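Local coordinates for uncharacterized conserved protein BF1870 (Bacteroides fragilis, PDB 3EWL) that is of unknown function, but this thioredoxin-like part of a longer protein carries a CxxC pattern consistent with a thiol-disulfide role, at residues F45-F55 and M129-A137. Numbering follows the deposited sequence.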
loop_
_atom_site.group_PDB
_atom_site.type_symbol
_atom_site.label_atom_id
_atom_site.label_comp_id
_atom_site.label_asym_id
_atom_site.label_seq_id
_atom_site.Cartn_x
_atom_site.Cartn_y
_atom_site.Cartn_z
ATOM N N PHE A 45 -5.042 -8.338 -8.070
ATOM C CA PHE A 45 -3.693 -7.801 -7.939
ATOM C C PHE A 45 -2.932 -8.534 -6.814
ATOM O O PHE A 45 -1.768 -8.937 -6.981
ATOM C CB PHE A 45 -3.711 -6.267 -7.650
ATOM C CG PHE A 45 -2.332 -5.668 -7.579
ATOM C CD1 PHE A 45 -1.776 -5.043 -8.694
ATOM C CD2 PHE A 45 -1.548 -5.811 -6.434
ATOM C CE1 PHE A 45 -0.504 -4.524 -8.657
ATOM C CE2 PHE A 45 -0.245 -5.284 -6.388
ATOM C CZ PHE A 45 0.274 -4.652 -7.501
ATOM N N GLU A 46 -3.588 -8.650 -5.652
ATOM C CA GLU A 46 -3.058 -9.372 -4.481
ATOM C C GLU A 46 -2.643 -10.791 -4.881
ATOM O O GLU A 46 -1.551 -11.213 -4.559
ATOM C CB GLU A 46 -4.084 -9.440 -3.331
ATOM C CG GLU A 46 -4.363 -8.116 -2.637
ATOM C CD GLU A 46 -5.762 -8.062 -1.963
ATOM O OE1 GLU A 46 -6.260 -6.931 -1.669
ATOM O OE2 GLU A 46 -6.362 -9.127 -1.725
ATOM N N LYS A 47 -3.505 -11.495 -5.613
ATOM C CA LYS A 47 -3.223 -12.844 -6.108
ATOM C C LYS A 47 -2.019 -12.891 -7.052
ATOM O O LYS A 47 -1.163 -13.764 -6.918
ATOM C CB LYS A 47 -4.465 -13.412 -6.815
ATOM C CG LYS A 47 -4.274 -14.846 -7.341
ATOM C CD LYS A 47 -5.339 -15.235 -8.309
ATOM C CE LYS A 47 -5.166 -16.671 -8.740
ATOM N NZ LYS A 47 -4.069 -16.771 -9.735
ATOM N N LEU A 48 -1.948 -11.958 -8.002
ATOM C CA LEU A 48 -0.864 -11.955 -8.987
ATOM C C LEU A 48 0.469 -11.593 -8.344
ATOM O O LEU A 48 1.493 -12.178 -8.660
ATOM C CB LEU A 48 -1.135 -10.962 -10.116
ATOM C CG LEU A 48 -2.206 -11.222 -11.171
ATOM C CD1 LEU A 48 -2.182 -10.069 -12.189
ATOM C CD2 LEU A 48 -2.005 -12.565 -11.868
ATOM N N PHE A 49 0.440 -10.595 -7.457
ATOM C CA PHE A 49 1.636 -10.149 -6.751
ATOM C C PHE A 49 2.347 -11.344 -6.090
ATOM O O PHE A 49 3.572 -11.457 -6.182
ATOM C CB PHE A 49 1.269 -9.065 -5.712
ATOM C CG PHE A 49 2.452 -8.389 -5.090
ATOM C CD1 PHE A 49 2.902 -7.161 -5.583
ATOM C CD2 PHE A 49 3.131 -8.994 -4.020
ATOM C CE1 PHE A 49 4.014 -6.520 -5.014
ATOM C CE2 PHE A 49 4.236 -8.377 -3.433
ATOM C CZ PHE A 49 4.684 -7.134 -3.930
ATOM N N ALA A 50 1.574 -12.248 -5.464
ATOM C CA ALA A 50 2.123 -13.379 -4.687
ATOM C C ALA A 50 2.756 -14.421 -5.598
ATOM O O ALA A 50 3.532 -15.262 -5.124
ATOM C CB ALA A 50 1.044 -14.038 -3.822
ATOM N N GLU A 51 2.407 -14.401 -6.889
ATOM C CA GLU A 51 3.044 -15.322 -7.837
ATOM C C GLU A 51 4.175 -14.715 -8.651
ATOM O O GLU A 51 4.571 -15.295 -9.635
ATOM C CB GLU A 51 2.041 -16.092 -8.714
ATOM C CG GLU A 51 1.084 -15.269 -9.502
ATOM C CD GLU A 51 -0.322 -15.843 -9.447
ATOM O OE1 GLU A 51 -1.132 -15.580 -10.345
ATOM O OE2 GLU A 51 -0.630 -16.550 -8.489
ATOM N N ILE A 52 4.714 -13.581 -8.209
ATOM C CA ILE A 52 5.974 -13.034 -8.747
ATOM C C ILE A 52 7.114 -13.244 -7.710
ATOM O O ILE A 52 7.169 -12.548 -6.688
ATOM C CB ILE A 52 5.827 -11.533 -9.107
ATOM C CG1 ILE A 52 4.643 -11.326 -10.082
ATOM C CG2 ILE A 52 7.125 -10.996 -9.695
ATOM C CD1 ILE A 52 4.255 -9.875 -10.275
ATOM N N PRO A 53 8.021 -14.208 -7.954
ATOM C CA PRO A 53 8.854 -14.663 -6.820
ATOM C C PRO A 53 9.804 -13.606 -6.274
ATOM O O PRO A 53 9.987 -13.536 -5.058
ATOM C CB PRO A 53 9.637 -15.885 -7.384
ATOM C CG PRO A 53 9.027 -16.171 -8.724
ATOM C CD PRO A 53 8.427 -14.861 -9.208
ATOM N N ALA A 54 10.390 -12.801 -7.161
ATOM C CA ALA A 54 11.210 -11.636 -6.784
ATOM C C ALA A 54 10.482 -10.731 -5.768
ATOM O O ALA A 54 11.063 -10.269 -4.767
ATOM C CB ALA A 54 11.594 -10.844 -8.036
ATOM N N PHE A 55 9.195 -10.502 -6.033
ATOM C CA PHE A 55 8.356 -9.656 -5.185
ATOM C C PHE A 55 8.138 -10.332 -3.824
ATOM O O PHE A 55 8.280 -9.700 -2.789
ATOM C CB PHE A 55 7.002 -9.376 -5.864
ATOM C CG PHE A 55 7.050 -8.358 -6.966
ATOM C CD1 PHE A 55 8.276 -7.863 -7.462
ATOM C CD2 PHE A 55 5.859 -7.907 -7.539
ATOM C CE1 PHE A 55 8.304 -6.924 -8.488
ATOM C CE2 PHE A 55 5.874 -6.961 -8.586
ATOM C CZ PHE A 55 7.096 -6.456 -9.046
HETATM N N MSE A 129 1.259 -3.260 -12.561
HETATM C CA MSE A 129 2.038 -4.439 -12.288
HETATM C C MSE A 129 3.231 -4.545 -13.260
HETATM O O MSE A 129 4.386 -4.787 -12.848
HETATM C CB MSE A 129 1.132 -5.677 -12.339
HETATM C CG MSE A 129 1.839 -6.951 -11.926
HETATM SE SE MSE A 129 2.190 -6.964 -9.997
HETATM C CE MSE A 129 0.500 -7.716 -9.415
ATOM N N GLU A 130 2.944 -4.310 -14.535
ATOM C CA GLU A 130 3.967 -4.294 -15.575
ATOM C C GLU A 130 5.092 -3.323 -15.244
ATOM O O GLU A 130 6.271 -3.666 -15.373
ATOM C CB GLU A 130 3.355 -3.869 -16.927
ATOM C CG GLU A 130 2.459 -4.912 -17.583
ATOM C CD GLU A 130 0.986 -4.871 -17.081
ATOM O OE1 GLU A 130 0.135 -5.567 -17.707
ATOM O OE2 GLU A 130 0.667 -4.154 -16.080
ATOM N N GLN A 131 4.724 -2.093 -14.867
ATOM C CA GLN A 131 5.714 -1.055 -14.585
ATOM C C GLN A 131 6.542 -1.371 -13.354
ATOM O O GLN A 131 7.728 -1.053 -13.302
ATOM C CB GLN A 131 5.060 0.325 -14.380
ATOM C CG GLN A 131 5.272 1.312 -15.510
ATOM C CD GLN A 131 4.917 2.774 -15.155
ATOM O OE1 GLN A 131 3.914 3.059 -14.459
ATOM N NE2 GLN A 131 5.734 3.705 -15.653
ATOM N N LEU A 132 5.887 -1.953 -12.345
ATOM C CA LEU A 132 6.565 -2.406 -11.119
ATOM C C LEU A 132 7.603 -3.495 -11.384
ATOM O O LEU A 132 8.762 -3.362 -10.980
ATOM C CB LEU A 132 5.547 -2.944 -10.109
ATOM C CG LEU A 132 4.959 -1.939 -9.139
ATOM C CD1 LEU A 132 3.710 -2.600 -8.485
ATOM C CD2 LEU A 132 6.032 -1.515 -8.121
ATOM N N ILE A 133 7.171 -4.546 -12.077
ATOM C CA ILE A 133 8.023 -5.667 -12.414
ATOM C C ILE A 133 9.213 -5.116 -13.164
ATOM O O ILE A 133 10.379 -5.311 -12.764
ATOM C CB ILE A 133 7.260 -6.713 -13.262
ATOM C CG1 ILE A 133 6.299 -7.519 -12.393
ATOM C CG2 ILE A 133 8.228 -7.679 -13.991
ATOM C CD1 ILE A 133 5.205 -8.184 -13.191
ATOM N N ASP A 134 8.915 -4.369 -14.211
ATOM C CA ASP A 134 9.973 -3.852 -15.030
ATOM C C ASP A 134 10.925 -3.060 -14.197
ATOM O O ASP A 134 12.128 -3.251 -14.334
ATOM C CB ASP A 134 9.465 -2.973 -16.161
ATOM C CG ASP A 134 10.618 -2.471 -17.055
ATOM O OD1 ASP A 134 10.853 -1.246 -17.081
ATOM O OD2 ASP A 134 11.315 -3.319 -17.683
ATOM N N TYR A 135 10.405 -2.169 -13.339
ATOM C CA TYR A 135 11.304 -1.304 -12.546
ATOM C C TYR A 135 12.085 -2.087 -11.487
ATOM O O TYR A 135 13.260 -1.824 -11.270
ATOM C CB TYR A 135 10.568 -0.123 -11.877
ATOM C CG TYR A 135 11.500 0.750 -11.051
ATOM C CD1 TYR A 135 12.102 1.878 -11.598
ATOM C CD2 TYR A 135 11.817 0.415 -9.727
ATOM C CE1 TYR A 135 12.960 2.653 -10.864
ATOM C CE2 TYR A 135 12.686 1.184 -8.990
ATOM C CZ TYR A 135 13.262 2.291 -9.574
ATOM O OH TYR A 135 14.119 3.046 -8.823
ATOM N N LEU A 136 11.423 -3.015 -10.794
ATOM C CA LEU A 136 12.045 -3.660 -9.634
ATOM C C LEU A 136 12.917 -4.872 -10.012
ATOM O O LEU A 136 13.806 -5.247 -9.231
ATOM C CB LEU A 136 11.014 -3.995 -8.545
ATOM C CG LEU A 136 10.514 -2.792 -7.722
ATOM C CD1 LEU A 136 9.206 -3.107 -7.019
ATOM C CD2 LEU A 136 11.570 -2.321 -6.727
ATOM N N ALA A 137 12.688 -5.436 -11.205
ATOM C CA ALA A 137 13.541 -6.512 -11.746
ATOM C C ALA A 137 14.749 -6.085 -12.616
ATOM O O ALA A 137 15.766 -6.784 -12.620
ATOM C CB ALA A 137 12.714 -7.542 -12.467
#
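Extended at its first torsion, with CG opposite the backbone N (chi1 -174°), and then bent at chi2 and chi3, selenomethionine M129 folds its methyl group over a face of the F45 ring. M129 CE makes a CH-pi contact 3.5 Å from the F45 ring centroid, and lies 3.7 Å from L48 CB. As a knob, M129 fits among F45, L48, F49 and F55; its SE meets I52 CD1 tip to tip at 3.6 Å and lies at the edge of the F55 ring, a Met-aromatic contact. Helices 40-50 and 129-137 flank the same face of the central sheet in this thioredoxin-like fold; the axes of 45-50 and 129-137 run in nearly the same direction, 24° apart, and come no nearer than 12.2 Å, a gap bridged by long side chains. Beneath them, F45 and L132 both rest on M31 and I113 of the central strands. In the reverse direction F55, on the following helix 53-61, enters the hole formed by M129, L132, I133 and L136. Its CZ points edge-on at the backbone, 3.6 Å from I133 N, and its CE1 is 4.0 Å from L136 CB. I52 CG2 sits over the rim of one face of this ring, within the same segment, while I52 CD1 reaches I133 CD1 at 3.5 Å.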